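Local coordinates for uncharacterized protein VP1736 (Vibrio parahaemolyticus, PDB 3LXQ) that is of unknown function but contains a sulfatase-family domain of the alkaline phosphatase clan, an alpha/beta fold built around a mixed beta-sheet, at residues A[102-107]-A[120-125]; A[283-288]-A[292-297]; A[349-354]-A[360-365]; A[391-396]-A[418-423]. All coordinates share one frame; numbering follows the deposited sequence.

Contact 1 (A[102-107]-A[120-125]); sequences GSLGGL and GWQFTQ
Q122 reaches from the strand toward the turn at S103 and L104, and its amide nitrogen makes both of the closest approaches. NE2 of Q122 stands 4.2 Å from the backbone O of S103, too far for a hydrogen bond, and 4.3 Å from CD1 of L104. The Q122 chain gets there by running almost straight out from the strand, with CG anti to the backbone N (chi1 155°) and CD continuing the line. CD1 is the branch of L104 that faces this amide. M117 of helix 111-118 touches S103, L104 and Q122 alike, so it is a shared neighbour of the two segments.

Further out, the turn is held from within by G105 N bonding to G102 O at 2.9 Å, while S103 N is hydrogen-bonded to OD1 of D114, in the middle of helix 111-118. On the strand side, the backbone of Q122 bonds with R335 and D337. Behind Q122, W121 and F123 pack together, CZ of F123 lying 3.4 Å above the W121 ring plane toward its rim. The arrangement is a type I turn (102-105), in the loop between strand 87-93 and helix 111-118, lying beside strand 121-127 of the mixed sheet in a sulfatase-family alpha/beta domain.

Contact 2 (A[283-288]-A[292-297]); sequences GTFFDK and SSYWDD
F286 presents its ring edge to W295, and the two side chains cross at about a right angle. CZ3 of W295 lies in the plane of the F286 ring, 4.0 Å from CD1 of F286 and just as far from CE1, so the CZ3-CH2 side of the indole lies across the CD1-CE1 side of the phenyl, CZ3 the nearer. CG of W295 is anti to its backbone N (chi1 -176°), which swings the indole back toward the helix. The F286 ring is also met on one face by F285, whose CD2 sits 4.1 Å above the ring centre.

F285 and Y294 cross obliquely, with the phenol oxygen arriving at the far end of the phenyl: OH of Y294 is 4.0 Å from CZ of F285. That hydroxyl is hydrogen-bonded to D228 OD2, while D228 OD1 takes a salt bridge from K288 NZ, so one carboxylate ties both segments to helix 220-234. S292 folds over the tyrosine, its OG 3.2 Å above the centre of the Y294 ring and hydrogen-bonded to A289 O.

The loop follows the end of helix 271-289, where CB of S292 lies 3.5 Å from O of K288, and leads into strand 298-304. F300 of that strand lies against W295, with ring planes about 25° apart, F231 of helix 220-234 meets Y294 edge-to-face, and L91 of strand 87-93 touches both phenylalanines.

Contact 3 (A[349-354]-A[360-365]); sequences TLLSLI and TPMIGR
L351, on the helix, and M362, a selenomethionine, meet through their terminal methyl groups, and the path of M362 explains how. CB of M362 is itself 3.3 Å from T360 OG1. The chain then starts beside its own backbone N, and CG of M362 passes 3.2 Å from T360 OG1. The next torsion is extended and carries SE onward, farther from that oxygen than CG or CE; then the chain bends at chi3 (-79°), turning the last methyl back toward the helix. CE of M362 therefore ends 3.5 Å from T360 OG1 and 3.8 Å from CD1 of L351, the two side chains crossing at a slant. F163 and Y444 touch M362 from outside the two segments, and L168 and L169 of helix 165-171 touch L351.

T360 OG1, which the M362 chain curls around, is an acceptor as well: M362 N donates to it at 3.0 Å with an N-H...O angle of 155°, the bond of an ST turn at the start of the loop.

At the other end of the contact, T349 OG1 lies 3.1 Å from R365 O. This hydroxyl is hydrogen-bonded to D345 O and L367 N, and D345 also accepts from R365 N through OD1. The R365 side chain leads elsewhere, its guanidinium group bonded to the backbone oxygens of S60, S61 and D375.

The methyl touch is thus non-directional, whereas the buried polar groups rely on partners beyond the two segments, D345, L367, S60, S61 and D375, and these fix the polar end of the loop relative to the helix.

Contact 4 (A[391-396]-A[418-423]); sequences RDNLVV and LEVDES
OD1 of N393 is hydrogen-bonded to T390 OG1, and this tether sets the side chain whose other parts face V420. T390 OG1 is also bonded to D392 N, so one hydroxyl holds two consecutive residues of the turn. With the amide oxygen engaged there, its nitrogen lies on the V420 side: ND2 of N393 is 4.1 Å from CG1 of V420. The closer touch is made lower down, CB of N393 standing 3.8 Å from the same methyl. CG of N393 is tucked between the backbone N and the carbonyl carbon (chi1 42°), which keeps the amide near the main chain. The two side chains meet at a slant.

L418 meets the oxygen end of the D392 carbonyl. Its CD2 methyl rests 3.6 Å from the carbonyl O of D392 and 4.3 Å from CB of N393. The leucine points this way because CG is anti to its backbone N (chi1 177°). No hydrogen bond links the two segments; one methyl faces the carbonyl oxygen of D392 and another, from V420, the CB of N393.

The backbone of L418 pairs with T405, and its O also bonds to T405 OG1. In the fold, the turn 391-393 joins strands 385-390 and 394-398 of the five-stranded antiparallel sheet, while 418-421 leaves 414-417, one of the two outer strands, and leads into helix 422-441. V424 and R427 of that helix touch N393, V424 and A428 touch V395, and T405 of strand 402-409 touches V420: the helix lies against the sheet next to this contact.

How the contacts relate
Contact 3 is buried, contact 1 lies at the surface, and contacts 2 and 4 are partly buried. Contacts 1 and 2 bring loops against a strand or helix of the sulfatase alpha/beta domain, contact 3 joins helix 346-353 to the loop after strand 358-360, and contact 4 belongs to the separate antiparallel sheet and its helix, its centre about 44 Å from that of contact 2. Contact 1 connects to two others: W121 packs on T349 and L353 of contact 3, and Q125 CG on R391 of contact 4. Aromatic rings dominate contact 2, contact 3 pairs a methyl touch with a buried polar end, contact 4 rests on methyls against an asparagine and a carbonyl oxygen, and a lone glutamine amide reaches across contact 1.

Contact 1 (A[102-107]-A[120-125])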
loop_
_atom_site.group_PDB
_atom_site.type_symbol
_atom_site.label_atom_id
_atom_site.label_comp_id
_atom_site.label_asym_id
_atom_site.label_seq_id
_atom_site.Cartn_x
_atom_site.Cartn_y
_atom_site.Cartn_z
ATOM N N GLY A 102 4.068 -17.635 -5.113
ATOM C CA GLY A 102 3.545 -18.906 -5.615
ATOM C C GLY A 102 2.039 -18.902 -5.829
ATOM O O GLY A 102 1.565 -19.248 -6.914
ATOM N N SER A 103 1.289 -18.492 -4.805
ATOM C CA SER A 103 -0.176 -18.477 -4.881
ATOM C C SER A 103 -0.713 -17.498 -5.933
ATOM O O SER A 103 -1.875 -17.587 -6.315
ATOM C CB SER A 103 -0.809 -18.204 -3.508
ATOM O OG SER A 103 -0.486 -16.906 -3.037
ATOM N N LEU A 104 0.137 -16.587 -6.407
ATOM C CA LEU A 104 -0.246 -15.647 -7.462
ATOM C C LEU A 104 0.360 -16.014 -8.815
ATOM O O LEU A 104 0.376 -15.202 -9.740
ATOM C CB LEU A 104 0.107 -14.205 -7.070
ATOM C CG LEU A 104 -0.834 -13.413 -6.150
ATOM C CD1 LEU A 104 -1.152 -14.129 -4.826
ATOM C CD2 LEU A 104 -0.247 -12.058 -5.868
ATOM N N GLY A 105 0.851 -17.246 -8.923
ATOM C CA GLY A 105 1.339 -17.771 -10.198
ATOM C C GLY A 105 2.836 -17.689 -10.444
ATOM O O GLY A 105 3.363 -18.405 -11.301
ATOM N N GLY A 106 3.526 -16.834 -9.693
ATOM C CA GLY A 106 4.968 -16.635 -9.859
ATOM C C GLY A 106 5.818 -17.765 -9.297
ATOM O O GLY A 106 5.341 -18.887 -9.116
ATOM N N LEU A 107 7.077 -17.448 -9.008
ATOM C CA LEU A 107 8.066 -18.427 -8.536
ATOM C C LEU A 107 7.705 -18.972 -7.150
ATOM O O LEU A 107 7.160 -18.224 -6.325
ATOM C CB LEU A 107 9.463 -17.800 -8.544
ATOM C CG LEU A 107 9.929 -17.382 -9.943
ATOM C CD1 LEU A 107 11.076 -16.374 -9.889
ATOM C CD2 LEU A 107 10.306 -18.593 -10.800
ATOM N N GLY A 120 -7.530 -16.234 4.456
ATOM C CA GLY A 120 -8.131 -14.901 4.516
ATOM C C GLY A 120 -8.623 -14.239 3.239
ATOM O O GLY A 120 -8.913 -14.897 2.230
ATOM N N TRP A 121 -8.714 -12.916 3.303
ATOM C CA TRP A 121 -9.153 -12.082 2.187
ATOM C C TRP A 121 -7.954 -11.755 1.276
ATOM O O TRP A 121 -7.140 -10.877 1.573
ATOM C CB TRP A 121 -9.834 -10.832 2.748
ATOM C CG TRP A 121 -10.521 -9.918 1.746
ATOM C CD1 TRP A 121 -10.651 -10.100 0.394
ATOM C CD2 TRP A 121 -11.207 -8.698 2.049
ATOM N NE1 TRP A 121 -11.354 -9.059 -0.159
ATOM C CE2 TRP A 121 -11.711 -8.188 0.834
ATOM C CE3 TRP A 121 -11.432 -7.982 3.228
ATOM C CZ2 TRP A 121 -12.411 -6.990 0.763
ATOM C CZ3 TRP A 121 -12.147 -6.796 3.158
ATOM C CH2 TRP A 121 -12.623 -6.310 1.933
ATOM N N GLN A 122 -7.858 -12.502 0.183
ATOM C CA GLN A 122 -6.727 -12.470 -0.740
ATOM C C GLN A 122 -7.138 -11.635 -1.931
ATOM O O GLN A 122 -8.239 -11.819 -2.462
ATOM C CB GLN A 122 -6.387 -13.904 -1.167
ATOM C CG GLN A 122 -5.677 -14.066 -2.506
ATOM C CD GLN A 122 -5.586 -15.524 -2.955
ATOM O OE1 GLN A 122 -6.014 -16.436 -2.242
ATOM N NE2 GLN A 122 -5.024 -15.749 -4.142
ATOM N N PHE A 123 -6.286 -10.693 -2.338
ATOM C CA PHE A 123 -6.604 -9.849 -3.501
ATOM C C PHE A 123 -5.739 -10.297 -4.660
ATOM O O PHE A 123 -4.514 -10.232 -4.572
ATOM C CB PHE A 123 -6.340 -8.368 -3.197
ATOM C CG PHE A 123 -7.211 -7.788 -2.112
ATOM C CD1 PHE A 123 -6.897 -7.981 -0.771
ATOM C CD2 PHE A 123 -8.322 -7.031 -2.432
ATOM C CE1 PHE A 123 -7.696 -7.421 0.236
ATOM C CE2 PHE A 123 -9.134 -6.473 -1.434
ATOM C CZ PHE A 123 -8.818 -6.665 -0.106
ATOM N N THR A 124 -6.356 -10.758 -5.742
ATOM C CA THR A 124 -5.589 -11.354 -6.843
ATOM C C THR A 124 -5.330 -10.352 -7.944
ATOM O O THR A 124 -4.577 -10.635 -8.880
ATOM C CB THR A 124 -6.275 -12.600 -7.450
ATOM O OG1 THR A 124 -7.465 -12.203 -8.152
ATOM C CG2 THR A 124 -6.619 -13.609 -6.363
ATOM N N GLN A 125 -5.946 -9.181 -7.824
ATOM C CA GLN A 125 -5.764 -8.101 -8.790
ATOM C C GLN A 125 -5.425 -6.766 -8.118
ATOM O O GLN A 125 -5.979 -5.740 -8.484
ATOM C CB GLN A 125 -7.012 -7.938 -9.674
ATOM C CG GLN A 125 -7.187 -9.050 -10.693
ATOM C CD GLN A 125 -6.042 -9.125 -11.690
ATOM O OE1 GLN A 125 -5.606 -10.212 -12.071
ATOM N NE2 GLN A 125 -5.563 -7.969 -12.132
#

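Contact 2 (A[283-288]-A[292-297])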
loop_
_atom_site.group_PDB
_atom_site.type_symbol
_atom_site.label_atom_id
_atom_site.label_comp_id
_atom_site.label_asym_id
_atom_site.label_seq_id
_atom_site.Cartn_x
_atom_site.Cartn_y
_atom_site.Cartn_z
ATOM N N GLY A 283 6.128 -16.137 8.314
ATOM C CA GLY A 283 5.522 -17.357 8.871
ATOM C C GLY A 283 5.772 -17.480 10.361
ATOM O O GLY A 283 4.866 -17.845 11.118
ATOM N N THR A 284 6.998 -17.159 10.779
ATOM C CA THR A 284 7.358 -17.121 12.202
ATOM C C THR A 284 6.595 -16.040 12.967
ATOM O O THR A 284 6.293 -16.227 14.141
ATOM C CB THR A 284 8.894 -16.956 12.460
ATOM O OG1 THR A 284 9.337 -15.677 11.995
ATOM C CG2 THR A 284 9.696 -18.060 11.784
ATOM N N PHE A 285 6.277 -14.924 12.313
ATOM C CA PHE A 285 5.416 -13.908 12.931
ATOM C C PHE A 285 4.007 -14.438 13.158
ATOM O O PHE A 285 3.463 -14.285 14.254
ATOM C CB PHE A 285 5.326 -12.622 12.110
ATOM C CG PHE A 285 4.365 -11.615 12.689
ATOM C CD1 PHE A 285 4.767 -10.761 13.708
ATOM C CD2 PHE A 285 3.045 -11.558 12.253
ATOM C CE1 PHE A 285 3.880 -9.843 14.259
ATOM C CE2 PHE A 285 2.143 -10.651 12.811
ATOM C CZ PHE A 285 2.557 -9.791 13.808
ATOM N N PHE A 286 3.415 -15.041 12.126
ATOM C CA PHE A 286 2.029 -15.531 12.222
ATOM C C PHE A 286 1.853 -16.752 13.131
ATOM O O PHE A 286 0.777 -16.936 13.721
ATOM C CB PHE A 286 1.400 -15.765 10.840
ATOM C CG PHE A 286 0.797 -14.520 10.234
ATOM C CD1 PHE A 286 -0.404 -14.004 10.720
ATOM C CD2 PHE A 286 1.439 -13.847 9.191
ATOM C CE1 PHE A 286 -0.958 -12.848 10.179
ATOM C CE2 PHE A 286 0.883 -12.686 8.636
ATOM C CZ PHE A 286 -0.308 -12.183 9.134
ATOM N N ASP A 287 2.900 -17.574 13.251
ATOM C CA ASP A 287 2.878 -18.714 14.173
ATOM C C ASP A 287 2.752 -18.216 15.606
ATOM O O ASP A 287 2.089 -18.834 16.448
ATOM C CB ASP A 287 4.150 -19.560 14.040
ATOM C CG ASP A 287 4.227 -20.314 12.718
ATOM O OD1 ASP A 287 3.169 -20.619 12.112
ATOM O OD2 ASP A 287 5.368 -20.593 12.285
ATOM N N LYS A 288 3.418 -17.098 15.865
ATOM C CA LYS A 288 3.378 -16.437 17.151
ATOM C C LYS A 288 2.083 -15.665 17.288
ATOM O O LYS A 288 1.427 -15.730 18.324
ATOM C CB LYS A 288 4.588 -15.506 17.304
ATOM C CG LYS A 288 5.931 -16.224 17.144
ATOM C CD LYS A 288 7.020 -15.652 18.041
ATOM C CE LYS A 288 7.474 -14.265 17.606
ATOM N NZ LYS A 288 8.287 -13.606 18.671
ATOM N N SER A 292 -1.291 -15.557 20.218
ATOM C CA SER A 292 -0.999 -14.309 20.931
ATOM C C SER A 292 -2.210 -13.742 21.671
ATOM O O SER A 292 -3.334 -14.217 21.486
ATOM C CB SER A 292 -0.479 -13.258 19.944
ATOM O OG SER A 292 -1.528 -12.810 19.092
ATOM N N SER A 293 -1.979 -12.711 22.482
ATOM C CA SER A 293 -3.049 -12.083 23.254
ATOM C C SER A 293 -3.734 -10.951 22.493
ATOM O O SER A 293 -4.747 -10.412 22.945
ATOM C CB SER A 293 -2.530 -11.583 24.615
ATOM O OG SER A 293 -2.207 -10.198 24.587
ATOM N N TYR A 294 -3.176 -10.589 21.338
ATOM C CA TYR A 294 -3.753 -9.536 20.516
ATOM C C TYR A 294 -4.594 -10.072 19.340
ATOM O O TYR A 294 -5.324 -9.310 18.704
ATOM C CB TYR A 294 -2.654 -8.565 20.037
ATOM C CG TYR A 294 -1.454 -9.224 19.383
ATOM C CD1 TYR A 294 -1.471 -9.562 18.031
ATOM C CD2 TYR A 294 -0.298 -9.492 20.110
ATOM C CE1 TYR A 294 -0.375 -10.165 17.419
ATOM C CE2 TYR A 294 0.809 -10.092 19.507
ATOM C CZ TYR A 294 0.758 -10.425 18.163
ATOM O OH TYR A 294 1.841 -11.021 17.560
ATOM N N TRP A 295 -4.502 -11.381 19.078
ATOM C CA TRP A 295 -5.087 -11.997 17.876
ATOM C C TRP A 295 -6.585 -11.766 17.694
ATOM O O TRP A 295 -7.038 -11.450 16.583
ATOM C CB TRP A 295 -4.800 -13.500 17.816
ATOM C CG TRP A 295 -5.311 -14.123 16.542
ATOM C CD1 TRP A 295 -6.434 -14.887 16.393
ATOM C CD2 TRP A 295 -4.737 -13.995 15.234
ATOM N NE1 TRP A 295 -6.582 -15.262 15.080
ATOM C CE2 TRP A 295 -5.557 -14.728 14.345
ATOM C CE3 TRP A 295 -3.596 -13.349 14.730
ATOM C CZ2 TRP A 295 -5.276 -14.831 12.976
ATOM C CZ3 TRP A 295 -3.318 -13.448 13.368
ATOM C CH2 TRP A 295 -4.157 -14.181 12.506
ATOM N N ASP A 296 -7.336 -11.932 18.779
ATOM C CA ASP A 296 -8.785 -11.710 18.786
ATOM C C ASP A 296 -9.151 -10.311 18.312
ATOM O O ASP A 296 -10.179 -10.108 17.664
ATOM C CB ASP A 296 -9.340 -11.901 20.205
ATOM C CG ASP A 296 -9.581 -13.355 20.556
ATOM O OD1 ASP A 296 -9.268 -14.244 19.732
ATOM O OD2 ASP A 296 -10.094 -13.610 21.671
ATOM N N ASP A 297 -8.281 -9.356 18.621
ATOM C CA ASP A 297 -8.639 -7.949 18.599
ATOM C C ASP A 297 -8.020 -7.170 17.426
ATOM O O ASP A 297 -8.073 -5.936 17.411
ATOM C CB ASP A 297 -8.215 -7.334 19.938
ATOM C CG ASP A 297 -8.913 -6.017 20.242
ATOM O OD1 ASP A 297 -8.512 -5.373 21.239
ATOM O OD2 ASP A 297 -9.854 -5.626 19.513
#

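Contact 3 (A[349-354]-A[360-365])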
loop_
_atom_site.group_PDB
_atom_site.type_symbol
_atom_site.label_atom_id
_atom_site.label_comp_id
_atom_site.label_asym_id
_atom_site.label_seq_id
_atom_site.Cartn_x
_atom_site.Cartn_y
_atom_site.Cartn_z
ATOM N N THR A 349 -10.502 0.716 3.160
ATOM C CA THR A 349 -10.952 -0.643 3.478
ATOM C C THR A 349 -10.645 -1.047 4.929
ATOM O O THR A 349 -11.518 -1.586 5.635
ATOM C CB THR A 349 -10.360 -1.677 2.500
ATOM O OG1 THR A 349 -10.692 -1.311 1.151
ATOM C CG2 THR A 349 -10.872 -3.087 2.796
ATOM N N LEU A 350 -9.423 -0.770 5.377
ATOM C CA LEU A 350 -8.973 -1.192 6.705
ATOM C C LEU A 350 -9.688 -0.444 7.829
ATOM O O LEU A 350 -10.095 -1.066 8.825
ATOM C CB LEU A 350 -7.449 -1.059 6.830
ATOM C CG LEU A 350 -6.615 -1.944 5.885
ATOM C CD1 LEU A 350 -5.212 -1.380 5.696
ATOM C CD2 LEU A 350 -6.570 -3.397 6.348
ATOM N N LEU A 351 -9.859 0.871 7.669
ATOM C CA LEU A 351 -10.631 1.667 8.637
ATOM C C LEU A 351 -12.043 1.117 8.816
ATOM O O LEU A 351 -12.591 1.089 9.930
ATOM C CB LEU A 351 -10.722 3.133 8.211
ATOM C CG LEU A 351 -9.485 4.025 8.304
ATOM C CD1 LEU A 351 -9.890 5.441 7.951
ATOM C CD2 LEU A 351 -8.813 3.976 9.688
ATOM N N SER A 352 -12.621 0.684 7.704
ATOM C CA SER A 352 -13.966 0.154 7.691
ATOM C C SER A 352 -13.997 -1.166 8.438
ATOM O O SER A 352 -14.949 -1.437 9.179
ATOM C CB SER A 352 -14.455 -0.006 6.248
ATOM O OG SER A 352 -15.859 -0.226 6.179
ATOM N N LEU A 353 -12.953 -1.977 8.258
ATOM C CA LEU A 353 -12.853 -3.281 8.935
ATOM C C LEU A 353 -12.614 -3.181 10.437
ATOM O O LEU A 353 -13.040 -4.058 11.205
ATOM C CB LEU A 353 -11.762 -4.144 8.299
ATOM C CG LEU A 353 -12.135 -4.835 6.988
ATOM C CD1 LEU A 353 -10.894 -5.298 6.231
ATOM C CD2 LEU A 353 -13.089 -5.998 7.258
ATOM N N ILE A 354 -11.925 -2.124 10.861
ATOM C CA ILE A 354 -11.568 -1.982 12.283
ATOM C C ILE A 354 -12.616 -1.216 13.100
ATOM O O ILE A 354 -12.452 -1.020 14.309
ATOM C CB ILE A 354 -10.143 -1.385 12.495
ATOM C CG1 ILE A 354 -10.048 0.055 11.980
ATOM C CG2 ILE A 354 -9.079 -2.299 11.874
ATOM C CD1 ILE A 354 -8.773 0.781 12.396
ATOM N N THR A 360 -12.789 11.691 5.470
ATOM C CA THR A 360 -11.451 11.968 4.976
ATOM C C THR A 360 -11.512 12.409 3.518
ATOM O O THR A 360 -12.545 12.228 2.861
ATOM C CB THR A 360 -10.524 10.726 5.094
ATOM O OG1 THR A 360 -10.664 9.894 3.939
ATOM C CG2 THR A 360 -10.817 9.919 6.365
ATOM N N PRO A 361 -10.405 12.980 2.999
ATOM C CA PRO A 361 -10.356 13.298 1.580
ATOM C C PRO A 361 -9.909 12.128 0.697
ATOM O O PRO A 361 -9.725 12.317 -0.499
ATOM C CB PRO A 361 -9.344 14.444 1.522
ATOM C CG PRO A 361 -8.402 14.135 2.622
ATOM C CD PRO A 361 -9.262 13.563 3.727
HETATM N N MSE A 362 -9.749 10.935 1.265
HETATM C CA MSE A 362 -9.314 9.758 0.493
HETATM C C MSE A 362 -10.310 9.369 -0.599
HETATM O O MSE A 362 -11.509 9.263 -0.347
HETATM C CB MSE A 362 -9.065 8.549 1.403
HETATM C CG MSE A 362 -8.042 8.771 2.498
HETATM SE SE MSE A 362 -7.499 7.092 3.318
HETATM C CE MSE A 362 -9.025 6.796 4.500
ATOM N N ILE A 363 -9.803 9.146 -1.810
ATOM C CA ILE A 363 -10.646 8.750 -2.920
ATOM C C ILE A 363 -10.581 7.239 -3.184
ATOM O O ILE A 363 -11.291 6.719 -4.045
ATOM C CB ILE A 363 -10.349 9.558 -4.203
ATOM C CG1 ILE A 363 -8.932 9.269 -4.721
ATOM C CG2 ILE A 363 -10.552 11.042 -3.934
ATOM C CD1 ILE A 363 -8.654 9.827 -6.105
ATOM N N GLY A 364 -9.739 6.538 -2.424
ATOM C CA GLY A 364 -9.683 5.078 -2.475
ATOM C C GLY A 364 -10.955 4.424 -1.943
ATOM O O GLY A 364 -11.664 4.997 -1.115
ATOM N N ARG A 365 -11.208 3.203 -2.405
ATOM C CA ARG A 365 -12.477 2.508 -2.207
ATOM C C ARG A 365 -12.473 1.716 -0.900
ATOM O O ARG A 365 -11.450 1.144 -0.509
ATOM C CB ARG A 365 -12.734 1.549 -3.367
ATOM C CG ARG A 365 -13.200 2.199 -4.665
ATOM C CD ARG A 365 -12.081 2.908 -5.449
ATOM N NE ARG A 365 -12.601 3.416 -6.723
ATOM C CZ ARG A 365 -12.724 2.680 -7.833
ATOM N NH1 ARG A 365 -12.324 1.412 -7.847
ATOM N NH2 ARG A 365 -13.241 3.221 -8.942
#

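Contact 4 (A[391-396]-A[418-423])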
loop_
_atom_site.group_PDB
_atom_site.type_symbol
_atom_site.label_atom_id
_atom_site.label_comp_id
_atom_site.label_asym_id
_atom_site.label_seq_id
_atom_site.Cartn_x
_atom_site.Cartn_y
_atom_site.Cartn_z
ATOM N N ARG A 391 -11.267 -2.953 -16.325
ATOM C CA ARG A 391 -11.551 -4.274 -16.882
ATOM C C ARG A 391 -11.663 -4.257 -18.407
ATOM O O ARG A 391 -11.548 -5.297 -19.054
ATOM C CB ARG A 391 -12.821 -4.848 -16.261
ATOM C CG ARG A 391 -12.619 -5.469 -14.895
ATOM C CD ARG A 391 -11.800 -6.751 -14.977
ATOM N NE ARG A 391 -11.541 -7.308 -13.653
ATOM C CZ ARG A 391 -10.853 -8.426 -13.422
ATOM N NH1 ARG A 391 -10.685 -8.851 -12.177
ATOM N NH2 ARG A 391 -10.336 -9.127 -14.428
ATOM N N ASP A 392 -11.850 -3.063 -18.966
ATOM C CA ASP A 392 -12.190 -2.899 -20.379
ATOM C C ASP A 392 -11.100 -2.249 -21.216
ATOM O O ASP A 392 -11.045 -2.432 -22.434
ATOM C CB ASP A 392 -13.489 -2.105 -20.497
ATOM C CG ASP A 392 -14.640 -2.806 -19.828
ATOM O OD1 ASP A 392 -15.143 -3.798 -20.392
ATOM O OD2 ASP A 392 -15.024 -2.381 -18.721
ATOM N N ASN A 393 -10.224 -1.509 -20.547
ATOM C CA ASN A 393 -9.240 -0.683 -21.220
ATOM C C ASN A 393 -8.043 -0.382 -20.322
ATOM O O ASN A 393 -8.102 -0.524 -19.090
ATOM C CB ASN A 393 -9.899 0.623 -21.685
ATOM C CG ASN A 393 -10.843 1.200 -20.635
ATOM O OD1 ASN A 393 -10.426 1.510 -19.523
ATOM N ND2 ASN A 393 -12.121 1.326 -20.982
ATOM N N LEU A 394 -6.954 0.027 -20.958
ATOM C CA LEU A 394 -5.808 0.575 -20.263
ATOM C C LEU A 394 -5.352 1.822 -20.996
ATOM O O LEU A 394 -5.058 1.774 -22.200
ATOM C CB LEU A 394 -4.668 -0.450 -20.195
ATOM C CG LEU A 394 -3.255 0.042 -19.863
ATOM C CD1 LEU A 394 -3.107 0.443 -18.401
ATOM C CD2 LEU A 394 -2.257 -1.052 -20.231
ATOM N N VAL A 395 -5.281 2.923 -20.254
ATOM C CA VAL A 395 -4.817 4.196 -20.792
ATOM C C VAL A 395 -3.522 4.607 -20.124
ATOM O O VAL A 395 -3.427 4.657 -18.894
ATOM C CB VAL A 395 -5.848 5.329 -20.612
ATOM C CG1 VAL A 395 -5.255 6.671 -21.052
ATOM C CG2 VAL A 395 -7.132 5.021 -21.375
ATOM N N VAL A 396 -2.532 4.904 -20.956
ATOM C CA VAL A 396 -1.241 5.380 -20.496
ATOM C C VAL A 396 -0.946 6.786 -21.027
ATOM O O VAL A 396 -1.012 7.037 -22.232
ATOM C CB VAL A 396 -0.117 4.405 -20.888
ATOM C CG1 VAL A 396 1.239 4.986 -20.517
ATOM C CG2 VAL A 396 -0.331 3.050 -20.188
ATOM N N LEU A 418 -6.124 -0.314 -28.828
ATOM C CA LEU A 418 -7.586 -0.267 -28.647
ATOM C C LEU A 418 -8.100 1.168 -28.580
ATOM O O LEU A 418 -7.565 1.984 -27.824
ATOM C CB LEU A 418 -8.006 -0.997 -27.359
ATOM C CG LEU A 418 -9.495 -0.975 -26.984
ATOM C CD1 LEU A 418 -10.285 -1.982 -27.811
ATOM C CD2 LEU A 418 -9.686 -1.236 -25.504
ATOM N N GLU A 419 -9.158 1.447 -29.339
ATOM C CA GLU A 419 -9.810 2.758 -29.356
ATOM C C GLU A 419 -10.835 2.843 -28.241
ATOM O O GLU A 419 -11.568 1.886 -27.997
ATOM C CB GLU A 419 -10.529 2.993 -30.696
ATOM C CG GLU A 419 -9.725 2.639 -31.937
ATOM C CD GLU A 419 -8.708 3.698 -32.327
ATOM O OE1 GLU A 419 -8.187 3.615 -33.460
ATOM O OE2 GLU A 419 -8.435 4.618 -31.525
ATOM N N VAL A 420 -10.893 3.987 -27.566
ATOM C CA VAL A 420 -11.853 4.184 -26.476
ATOM C C VAL A 420 -12.541 5.536 -26.562
ATOM O O VAL A 420 -12.032 6.457 -27.206
ATOM C CB VAL A 420 -11.188 4.065 -25.091
ATOM C CG1 VAL A 420 -10.964 2.599 -24.715
ATOM C CG2 VAL A 420 -9.880 4.878 -25.030
ATOM N N ASP A 421 -13.688 5.652 -25.891
ATOM C CA ASP A 421 -14.431 6.913 -25.808
ATOM C C ASP A 421 -13.542 8.017 -25.231
ATOM O O ASP A 421 -12.590 7.726 -24.501
ATOM C CB ASP A 421 -15.673 6.727 -24.928
ATOM N N GLU A 422 -13.850 9.272 -25.560
ATOM C CA GLU A 422 -13.150 10.424 -24.980
ATOM C C GLU A 422 -13.291 10.431 -23.456
ATOM O O GLU A 422 -12.381 10.855 -22.736
ATOM C CB GLU A 422 -13.679 11.735 -25.570
ATOM N N SER A 423 -14.428 9.931 -22.977
ATOM C CA SER A 423 -14.708 9.812 -21.548
ATOM C C SER A 423 -13.744 8.867 -20.817
ATOM O O SER A 423 -13.518 9.029 -19.620
ATOM C CB SER A 423 -16.157 9.360 -21.328
ATOM O OG SER A 423 -16.378 8.068 -21.873
#